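Local coordinates for protein alcohol dehydrogenase (Aeropyrum pernix, PDB 1H2B) that probably catalyses the NAD+-dependent oxidation of alcohols, as a zinc-containing alcohol dehydrogenase that binds NAD and zinc, at residues Asn340-Arg345 / Gly353-Ile358; Glu90-Leu95 / Thr143-Val148; Arg182-Tyr185 / Tyr189-Ile192. One frame throughout, in Å; residues are numbered along the deposited sequence.

Contact 1 (Asn340-Arg345 / Gly353-Ile358); sequences NDVLER and GRAVLI. With NAJ (nicotinamide-adenine-dinucleotide (acidic form)), chain I.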
loop_
_atom_site.group_PDB
_atom_site.type_symbol
_atom_site.label_atom_id
_atom_site.label_comp_id
_atom_site.label_asym_id
_atom_site.label_seq_id
_atom_site.Cartn_x
_atom_site.Cartn_y
_atom_site.Cartn_z
ATOM N N ASN B 340 14.489 42.077 -2.527
ATOM C CA ASN B 340 14.183 42.299 -3.932
ATOM C C ASN B 340 15.309 41.962 -4.879
ATOM O O ASN B 340 15.047 41.404 -5.958
ATOM C CB ASN B 340 13.700 43.741 -4.128
ATOM C CG ASN B 340 12.345 43.961 -3.551
ATOM O OD1 ASN B 340 11.378 43.264 -3.876
ATOM N ND2 ASN B 340 12.241 44.971 -2.699
ATOM N N ASP B 341 16.543 42.242 -4.491
ATOM C CA ASP B 341 17.700 41.769 -5.257
ATOM C C ASP B 341 17.720 40.233 -5.323
ATOM O O ASP B 341 18.005 39.659 -6.360
ATOM C CB ASP B 341 19.007 42.275 -4.670
ATOM C CG ASP B 341 20.209 41.816 -5.465
ATOM O OD1 ASP B 341 20.266 42.130 -6.670
ATOM O OD2 ASP B 341 21.137 41.124 -4.981
ATOM N N VAL B 342 17.390 39.576 -4.213
ATOM C CA VAL B 342 17.386 38.108 -4.227
ATOM C C VAL B 342 16.308 37.540 -5.149
ATOM O O VAL B 342 16.558 36.574 -5.882
ATOM C CB VAL B 342 17.233 37.541 -2.793
ATOM C CG1 VAL B 342 16.987 36.005 -2.821
ATOM C CG2 VAL B 342 18.458 37.870 -1.992
ATOM N N LEU B 343 15.108 38.121 -5.110
ATOM C CA LEU B 343 14.014 37.713 -5.989
ATOM C C LEU B 343 14.394 37.928 -7.458
ATOM O O LEU B 343 14.127 37.087 -8.291
ATOM C CB LEU B 343 12.747 38.499 -5.668
ATOM C CG LEU B 343 12.011 38.128 -4.372
ATOM C CD1 LEU B 343 10.923 39.155 -4.073
ATOM C CD2 LEU B 343 11.369 36.716 -4.558
ATOM N N GLU B 344 15.047 39.059 -7.759
ATOM C CA GLU B 344 15.571 39.244 -9.110
ATOM C C GLU B 344 16.558 38.126 -9.528
ATOM O O GLU B 344 16.450 37.564 -10.649
ATOM C CB GLU B 344 16.228 40.629 -9.209
ATOM C CG GLU B 344 15.235 41.781 -9.321
ATOM C CD GLU B 344 15.881 43.147 -9.041
ATOM O OE1 GLU B 344 17.059 43.366 -9.430
ATOM O OE2 GLU B 344 15.207 44.009 -8.420
ATOM N N ARG B 345 17.518 37.802 -8.667
ATOM C CA ARG B 345 18.479 36.735 -8.970
ATOM C C ARG B 345 17.751 35.405 -9.173
ATOM O O ARG B 345 18.036 34.652 -10.102
ATOM C CB ARG B 345 19.494 36.595 -7.852
ATOM C CG ARG B 345 20.430 37.840 -7.737
ATOM C CD ARG B 345 21.455 37.743 -6.655
ATOM N NE ARG B 345 22.119 36.439 -6.666
ATOM C CZ ARG B 345 22.184 35.620 -5.619
ATOM N NH1 ARG B 345 21.655 35.970 -4.441
ATOM N NH2 ARG B 345 22.787 34.446 -5.750
ATOM N N GLY B 353 21.151 26.685 -5.113
ATOM C CA GLY B 353 20.439 26.144 -3.949
ATOM C C GLY B 353 19.314 27.076 -3.515
ATOM O O GLY B 353 18.477 27.443 -4.315
ATOM N N ARG B 354 19.352 27.500 -2.257
ATOM C CA ARG B 354 18.281 28.267 -1.639
ATOM C C ARG B 354 18.822 29.505 -0.977
ATOM O O ARG B 354 19.716 29.412 -0.158
ATOM C CB ARG B 354 17.638 27.373 -0.573
ATOM C CG ARG B 354 16.345 27.881 0.006
ATOM C CD ARG B 354 15.326 28.208 -1.028
ATOM N NE ARG B 354 13.979 27.802 -0.697
ATOM C CZ ARG B 354 13.064 27.557 -1.628
ATOM N NH1 ARG B 354 13.375 27.639 -2.927
ATOM N NH2 ARG B 354 11.841 27.222 -1.253
ATOM N N ALA B 355 18.202 30.636 -1.288
ATOM C CA ALA B 355 18.526 31.876 -0.602
ATOM C C ALA B 355 17.763 31.917 0.713
ATOM O O ALA B 355 16.571 31.570 0.764
ATOM C CB ALA B 355 18.184 33.044 -1.471
ATOM N N VAL B 356 18.435 32.355 1.784
ATOM C CA VAL B 356 17.789 32.451 3.117
ATOM C C VAL B 356 18.123 33.857 3.640
ATOM O O VAL B 356 19.295 34.275 3.543
ATOM C CB VAL B 356 18.344 31.402 4.052
ATOM C CG1 VAL B 356 17.771 31.540 5.442
ATOM C CG2 VAL B 356 18.005 29.992 3.536
ATOM N N LEU B 357 17.107 34.568 4.119
ATOM C CA LEU B 357 17.246 35.947 4.667
ATOM C C LEU B 357 17.350 35.919 6.168
ATOM O O LEU B 357 16.655 35.164 6.831
ATOM C CB LEU B 357 16.095 36.867 4.246
ATOM C CG LEU B 357 15.818 36.816 2.742
ATOM C CD1 LEU B 357 14.679 37.784 2.447
ATOM C CD2 LEU B 357 17.065 37.081 1.855
ATOM N N ILE B 358 18.244 36.757 6.698
ATOM C CA ILE B 358 18.455 36.836 8.131
ATOM C C ILE B 358 18.286 38.267 8.579
ATOM O O ILE B 358 18.445 39.195 7.779
ATOM C CB ILE B 358 19.873 36.284 8.520
ATOM C CG1 ILE B 358 21.008 37.105 7.873
ATOM C CG2 ILE B 358 20.008 34.783 8.195
ATOM C CD1 ILE B 358 22.439 36.686 8.361
HETATM P PA NAJ I . 14.040 27.437 -8.111
HETATM O O1A NAJ I . 13.910 28.698 -8.919
HETATM O O2A NAJ I . 15.041 27.389 -6.945
HETATM O O5B NAJ I . 14.505 26.197 -9.003
HETATM C C5B NAJ I . 14.021 25.985 -10.336
HETATM C C4B NAJ I . 15.124 25.186 -11.009
HETATM O O4B NAJ I . 14.610 24.760 -12.287
HETATM C C3B NAJ I . 16.417 25.973 -11.221
HETATM O O3B NAJ I . 17.570 25.235 -10.782
HETATM C C2B NAJ I . 16.347 26.156 -12.730
HETATM O O2B NAJ I . 17.624 26.366 -13.353
HETATM C C1B NAJ I . 15.669 24.872 -13.228
HETATM N N9A NAJ I . 15.070 24.964 -14.559
HETATM C C8A NAJ I . 14.472 26.049 -15.215
HETATM N N7A NAJ I . 14.024 25.643 -16.434
HETATM C C5A NAJ I . 14.337 24.321 -16.568
HETATM C C6A NAJ I . 14.139 23.401 -17.568
HETATM N N6A NAJ I . 13.568 23.708 -18.741
HETATM N N1A NAJ I . 14.524 22.104 -17.349
HETATM C C2A NAJ I . 15.169 21.711 -16.189
HETATM N N3A NAJ I . 15.381 22.632 -15.223
HETATM C C4A NAJ I . 14.975 23.915 -15.416
HETATM O O3 NAJ I . 12.571 27.080 -7.621
HETATM P PN NAJ I . 12.095 26.365 -6.255
HETATM O O1N NAJ I . 11.916 27.358 -5.202
HETATM O O2N NAJ I . 12.933 25.175 -6.008
HETATM O O5D NAJ I . 10.602 25.961 -6.688
HETATM C C5D NAJ I . 10.448 24.968 -7.700
HETATM C C4D NAJ I . 8.997 24.939 -8.154
HETATM O O4D NAJ I . 8.220 24.333 -7.106
HETATM C C3D NAJ I . 8.379 26.322 -8.357
HETATM O O3D NAJ I . 7.335 26.204 -9.340
HETATM C C2D NAJ I . 7.752 26.621 -6.988
HETATM O O2D NAJ I . 6.732 27.580 -6.992
HETATM C C1D NAJ I . 7.206 25.214 -6.687
HETATM N N1N NAJ I . 6.826 24.893 -5.312
HETATM C C2N NAJ I . 5.878 23.923 -5.164
HETATM C C3N NAJ I . 5.509 23.513 -3.894
HETATM C C7N NAJ I . 4.426 22.495 -3.741
HETATM O O7N NAJ I . 4.077 22.227 -2.471
HETATM N N7N NAJ I . 3.859 21.808 -4.737
HETATM C C4N NAJ I . 6.109 24.056 -2.711
HETATM C C5N NAJ I . 7.210 24.928 -2.948
HETATM C C6N NAJ I . 7.529 25.357 -4.222
#
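Val342 drops from the helix onto Ala355 of the strand: its CG1 methyl presses on Ala355 CB at 3.5 Å, tighter than usual for two carbons. With Val342 CG1 anti to the backbone N (chi1 170°), the other methyl, Val342 CG2, is turned along the strand, where it passes Leu357 CD2 at 4.2 Å. These two side chains run past one another in opposite directions. This is how the helix of a beta-alpha-beta unit commonly rests on its sheet: strand 331-335 leads into helix 339-347, and strand 354-358 returns parallel to the first, with His334 touching both Val342 and Leu357. Arg354, one residue before Ala355, turns instead to the cofactor. Its chain bends at chi2 and chi3, and Arg354 NH1 donates to O1N of NAD, an oxygen on the nicotinamide-side phosphate, at 2.7 Å, with the N-H...O angle at 159°. That oxygen lies at the edge of the guanidinium, in its plane, while NE pairs with Glu80 in a salt bridge. A leucine here would probably leave both the phosphate oxygen and the Glu80 carboxylate without their cationic mate.

Contact 2 (Glu90-Leu95 / Thr143-Val148); sequences EGVEGL and TSHRSV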
loop_
_atom_site.group_PDB
_atom_site.type_symbol
_atom_site.label_atom_id
_atom_site.label_comp_id
_atom_site.label_asym_id
_atom_site.label_seq_id
_atom_site.Cartn_x
_atom_site.Cartn_y
_atom_site.Cartn_z
ATOM N N GLU B 90 -1.700 31.212 26.556
ATOM C CA GLU B 90 -2.090 30.195 27.536
ATOM C C GLU B 90 -2.197 28.798 26.950
ATOM O O GLU B 90 -2.517 28.624 25.753
ATOM C CB GLU B 90 -3.424 30.543 28.215
ATOM C CG GLU B 90 -4.639 30.374 27.328
ATOM C CD GLU B 90 -5.903 30.879 27.999
ATOM O OE1 GLU B 90 -6.189 30.463 29.125
ATOM O OE2 GLU B 90 -6.606 31.685 27.380
ATOM N N GLY B 91 -1.895 27.808 27.784
ATOM C CA GLY B 91 -2.091 26.423 27.394
ATOM C C GLY B 91 -1.042 25.813 26.484
ATOM O O GLY B 91 -1.006 24.587 26.358
ATOM N N VAL B 92 -0.168 26.634 25.889
ATOM C CA VAL B 92 0.883 26.124 25.021
ATOM C C VAL B 92 1.929 25.419 25.868
ATOM O O VAL B 92 2.465 25.998 26.802
ATOM C CB VAL B 92 1.538 27.284 24.230
ATOM C CG1 VAL B 92 2.797 26.771 23.420
ATOM C CG2 VAL B 92 0.527 27.889 23.285
ATOM N N GLU B 93 2.205 24.156 25.547
ATOM C CA GLU B 93 3.159 23.392 26.357
ATOM C C GLU B 93 4.537 23.255 25.732
ATOM O O GLU B 93 4.670 23.178 24.503
ATOM C CB GLU B 93 2.579 22.012 26.697
ATOM C CG GLU B 93 1.129 22.075 27.143
ATOM C CD GLU B 93 0.466 20.713 27.200
ATOM O OE1 GLU B 93 -0.492 20.473 26.420
ATOM O OE2 GLU B 93 0.888 19.889 28.036
ATOM N N GLY B 94 5.565 23.171 26.576
ATOM C CA GLY B 94 6.912 22.812 26.158
ATOM C C GLY B 94 7.670 23.857 25.337
ATOM O O GLY B 94 8.699 23.552 24.763
ATOM N N LEU B 95 7.160 25.084 25.315
ATOM C CA LEU B 95 7.804 26.185 24.563
ATOM C C LEU B 95 8.003 27.423 25.393
ATOM O O LEU B 95 7.075 27.889 26.036
ATOM C CB LEU B 95 6.947 26.529 23.321
ATOM C CG LEU B 95 6.818 25.433 22.253
ATOM C CD1 LEU B 95 5.686 25.762 21.236
ATOM C CD2 LEU B 95 8.155 25.187 21.574
ATOM N N THR B 143 2.234 32.360 14.823
ATOM C CA THR B 143 1.898 31.063 14.262
ATOM C C THR B 143 1.159 30.260 15.316
ATOM O O THR B 143 0.876 30.811 16.381
ATOM C CB THR B 143 3.186 30.371 13.730
ATOM O OG1 THR B 143 2.794 29.172 13.064
ATOM C CG2 THR B 143 4.123 29.938 14.855
ATOM N N SER B 144 0.906 28.971 15.039
ATOM C CA SER B 144 0.238 28.062 15.993
ATOM C C SER B 144 1.275 27.122 16.590
ATOM O O SER B 144 2.225 26.701 15.941
ATOM C CB SER B 144 -0.813 27.221 15.298
ATOM O OG SER B 144 -1.250 26.151 16.162
ATOM N N HIS B 145 1.097 26.762 17.872
ATOM C CA HIS B 145 1.992 25.791 18.480
ATOM C C HIS B 145 1.948 24.466 17.702
ATOM O O HIS B 145 2.951 23.742 17.717
ATOM C CB HIS B 145 1.620 25.531 19.977
ATOM C CG HIS B 145 0.382 24.720 20.151
ATOM N ND1 HIS B 145 -0.874 25.278 20.207
ATOM C CD2 HIS B 145 0.199 23.375 20.250
ATOM C CE1 HIS B 145 -1.780 24.322 20.322
ATOM N NE2 HIS B 145 -1.155 23.162 20.365
ATOM N N ARG B 146 0.834 24.209 17.008
ATOM C CA ARG B 146 0.701 22.980 16.205
ATOM C C ARG B 146 1.685 22.984 15.019
ATOM O O ARG B 146 1.940 21.923 14.444
ATOM C CB ARG B 146 -0.711 22.765 15.680
ATOM C CG ARG B 146 -1.664 22.378 16.800
ATOM C CD ARG B 146 -3.050 22.052 16.274
ATOM N NE ARG B 146 -3.119 20.611 16.043
ATOM C CZ ARG B 146 -3.121 20.031 14.853
ATOM N NH1 ARG B 146 -3.086 20.756 13.749
ATOM N NH2 ARG B 146 -3.173 18.716 14.767
ATOM N N SER B 147 2.233 24.140 14.671
ATOM C CA SER B 147 3.142 24.242 13.522
ATOM C C SER B 147 4.587 24.150 13.960
ATOM O O SER B 147 5.496 24.152 13.148
ATOM C CB SER B 147 2.935 25.611 12.809
ATOM O OG SER B 147 1.578 25.807 12.480
ATOM N N VAL B 148 4.819 24.150 15.283
ATOM C CA VAL B 148 6.178 24.221 15.783
ATOM C C VAL B 148 6.847 22.858 15.967
ATOM O O VAL B 148 6.249 21.938 16.546
ATOM C CB VAL B 148 6.189 24.943 17.163
ATOM C CG1 VAL B 148 7.585 24.948 17.805
ATOM C CG2 VAL B 148 5.748 26.365 16.976
#
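The imidazole of His145 meets Val92 obliquely through the valine's CG2, while one of its faces carries Arg146 CG, 3.6 Å above the plane and displaced toward the rim. At the polar end, ND1 is hydrogen-bonded to Asp43 OD2, which helps to fix the turn of the ring. The closer touch with Val92 is made nearer the backbone of the histidine, where Val92 CG1 lies 3.8 Å from His145 CB, the two side chains running in opposite senses. His145 CB itself points toward the 90-95 loop, and chi1 73°, with CG between the backbone N and the carbonyl carbon, sets only where the ring goes from there. Leu95 CD1 stands further off, 4.3 Å from His145 CB. Its main partner is Val148, approached tip to tip: Leu95 CD2 is 3.8 Å from Val148 CG1, and Leu95 CD1 is 4.0 Å from it. The turn that holds His145 is an ST turn, with Ser144 OG accepting from Arg146 N at 3.0 Å, and it overlaps the start of the 3-10 segment 145-147. Across the subunit boundary, Arg146 O accepts from Arg116 NH1 of a second subunit. Within the GroES-like domain, the contact packs the loop between strands 81-88 and 100-103 against the one between strands 140-143 and 148-150; Leu95 also packs on Ile85 and Val88 of strand 81-88, and Val148 on Val101 and Leu103 of strand 100-103.

Contact 3 (Arg182-Tyr185 / Tyr189-Ile192); sequences RTLY and YVAI
Leu184 and Val190 pack together where the chain enters the Rossmann-type nucleotide-binding fold. Strand 189-193 lies inside a six-stranded parallel sheet, between strands 213-218 and 255-260, and leads through a glycine-rich turn into helix 197-209, at whose start the backbone N atoms of Gly197 and Leu198 are hydrogen-bonded to NAD. The loop 182-185, which follows helix 166-181, lies beside the beginning of that strand, and Leu184 is the residue through which the two segments meet. Its CG is anti to the carbonyl carbon (chi1 -75°), and the chain continues extended to CD1, which is carried toward Val190, while CD2, branching off, faces the Tyr189 carbonyl. Leu184 CD1 stops 4.1 Å from Val190 CB. It comes in on the side of CB that bears the hydrogen, with neither methyl of the valine closer to it than CB itself, and the two side chains cross at about a right angle. Val190, whose CA-CB bond leans toward the loop, is backed from the helix side by Leu206, and Leu184 itself also touches Asn256 and Val257 of the adjoining strand. Leu184 thereby touches two neighbouring strands, of which only strand 189-193 belongs to this contact.

Tyr189 takes part in another way. Its CB points away from the loop, and its side chain packs on Thr213, Ile215, Val255 and Thr250, while its backbone N is hydrogen-bonded to Asn256 OD1. What it offers the leucine is main chain: there is no hydrogen bond between the segments, and the second methyl of Leu184, CD2, rests against the carbonyl oxygen Tyr189 O at 4.0 Å.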
loop_
_atom_site.group_PDB
_atom_site.type_symbol
_atom_site.label_atom_id
_atom_site.label_comp_id
_atom_site.label_asym_id
_atom_site.label_seq_id
_atom_site.Cartn_x
_atom_site.Cartn_y
_atom_site.Cartn_z
ATOM N N ARG B 182 7.644 4.696 -3.622
ATOM C CA ARG B 182 6.664 3.591 -3.585
ATOM C C ARG B 182 6.780 2.630 -4.779
ATOM O O ARG B 182 6.322 1.451 -4.709
ATOM C CB ARG B 182 5.243 4.182 -3.548
ATOM C CG ARG B 182 4.922 4.734 -2.175
ATOM C CD ARG B 182 3.867 5.834 -2.207
ATOM N NE ARG B 182 2.648 5.407 -2.891
ATOM C CZ ARG B 182 1.744 6.239 -3.410
ATOM N NH1 ARG B 182 1.955 7.572 -3.344
ATOM N NH2 ARG B 182 0.638 5.734 -4.004
ATOM N N THR B 183 7.334 3.100 -5.887
ATOM C CA THR B 183 7.491 2.263 -7.065
ATOM C C THR B 183 8.933 2.214 -7.611
ATOM O O THR B 183 9.161 1.865 -8.774
ATOM C CB THR B 183 6.571 2.691 -8.198
ATOM O OG1 THR B 183 6.800 4.075 -8.550
ATOM C CG2 THR B 183 5.086 2.607 -7.783
ATOM N N LEU B 184 9.884 2.646 -6.811
ATOM C CA LEU B 184 11.278 2.628 -7.260
ATOM C C LEU B 184 11.873 1.344 -6.668
ATOM O O LEU B 184 11.311 0.775 -5.737
ATOM C CB LEU B 184 12.028 3.914 -6.815
ATOM C CG LEU B 184 11.591 5.093 -7.702
ATOM C CD1 LEU B 184 12.197 6.396 -7.122
ATOM C CD2 LEU B 184 11.968 4.955 -9.208
ATOM N N TYR B 185 12.904 0.848 -7.319
ATOM C CA TYR B 185 13.519 -0.434 -6.924
ATOM C C TYR B 185 14.911 -0.387 -7.525
ATOM O O TYR B 185 15.168 0.474 -8.373
ATOM C CB TYR B 185 12.698 -1.567 -7.507
ATOM C CG TYR B 185 12.470 -1.466 -8.999
ATOM C CD1 TYR B 185 13.418 -1.897 -9.908
ATOM C CD2 TYR B 185 11.259 -0.955 -9.502
ATOM C CE1 TYR B 185 13.202 -1.802 -11.286
ATOM C CE2 TYR B 185 11.035 -0.866 -10.852
ATOM C CZ TYR B 185 12.009 -1.297 -11.745
ATOM O OH TYR B 185 11.802 -1.205 -13.100
ATOM N N TYR B 189 14.934 3.911 -12.799
ATOM C CA TYR B 189 15.482 5.245 -12.990
ATOM C C TYR B 189 14.471 6.276 -12.530
ATOM O O TYR B 189 13.274 6.159 -12.746
ATOM C CB TYR B 189 15.686 5.550 -14.474
ATOM C CG TYR B 189 16.753 4.703 -15.152
ATOM C CD1 TYR B 189 16.412 3.487 -15.762
ATOM C CD2 TYR B 189 18.072 5.140 -15.166
ATOM C CE1 TYR B 189 17.392 2.733 -16.379
ATOM C CE2 TYR B 189 19.061 4.387 -15.767
ATOM C CZ TYR B 189 18.704 3.200 -16.370
ATOM O OH TYR B 189 19.718 2.444 -17.005
ATOM N N VAL B 190 14.999 7.318 -11.923
ATOM C CA VAL B 190 14.178 8.492 -11.549
ATOM C C VAL B 190 14.823 9.719 -12.172
ATOM O O VAL B 190 16.012 9.936 -12.013
ATOM C CB VAL B 190 13.973 8.607 -10.022
ATOM C CG1 VAL B 190 15.286 8.600 -9.226
ATOM C CG2 VAL B 190 13.140 9.852 -9.669
ATOM N N ALA B 191 14.025 10.506 -12.898
ATOM C CA ALA B 191 14.488 11.813 -13.407
ATOM C C ALA B 191 14.006 12.878 -12.442
ATOM O O ALA B 191 12.797 12.996 -12.170
ATOM C CB ALA B 191 13.898 12.108 -14.757
ATOM N N ILE B 192 14.947 13.636 -11.896
ATOM C CA ILE B 192 14.609 14.736 -10.995
ATOM C C ILE B 192 14.874 15.979 -11.822
ATOM O O ILE B 192 16.012 16.204 -12.268
ATOM C CB ILE B 192 15.427 14.626 -9.629
ATOM C CG1 ILE B 192 15.022 15.718 -8.635
ATOM C CG2 ILE B 192 16.974 14.523 -9.851
ATOM C CD1 ILE B 192 15.497 17.108 -8.996
#

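In the fold
Along the chain contact 2 comes first, then contact 3, then contact 1. Contacts 1 and 2 are both built round the same mixed sheet, contact 1 through strand 354-358, which pairs with strand 44-52, and contact 2 through loops between its strands, although their centres are 29 Å apart. Contact 3 sits in the separate parallel sheet, its centre about 31 Å from that of contact 1, across the centre of the chain, and 37 Å from that of contact 2. The protein thus illustrates a common two-domain plan: the chain leaves the GroES-like part, builds the Rossmann-type fold, and returns at its C-terminal end to the mixed sheet, where strand 354-358 carries Arg354, which binds the NAD.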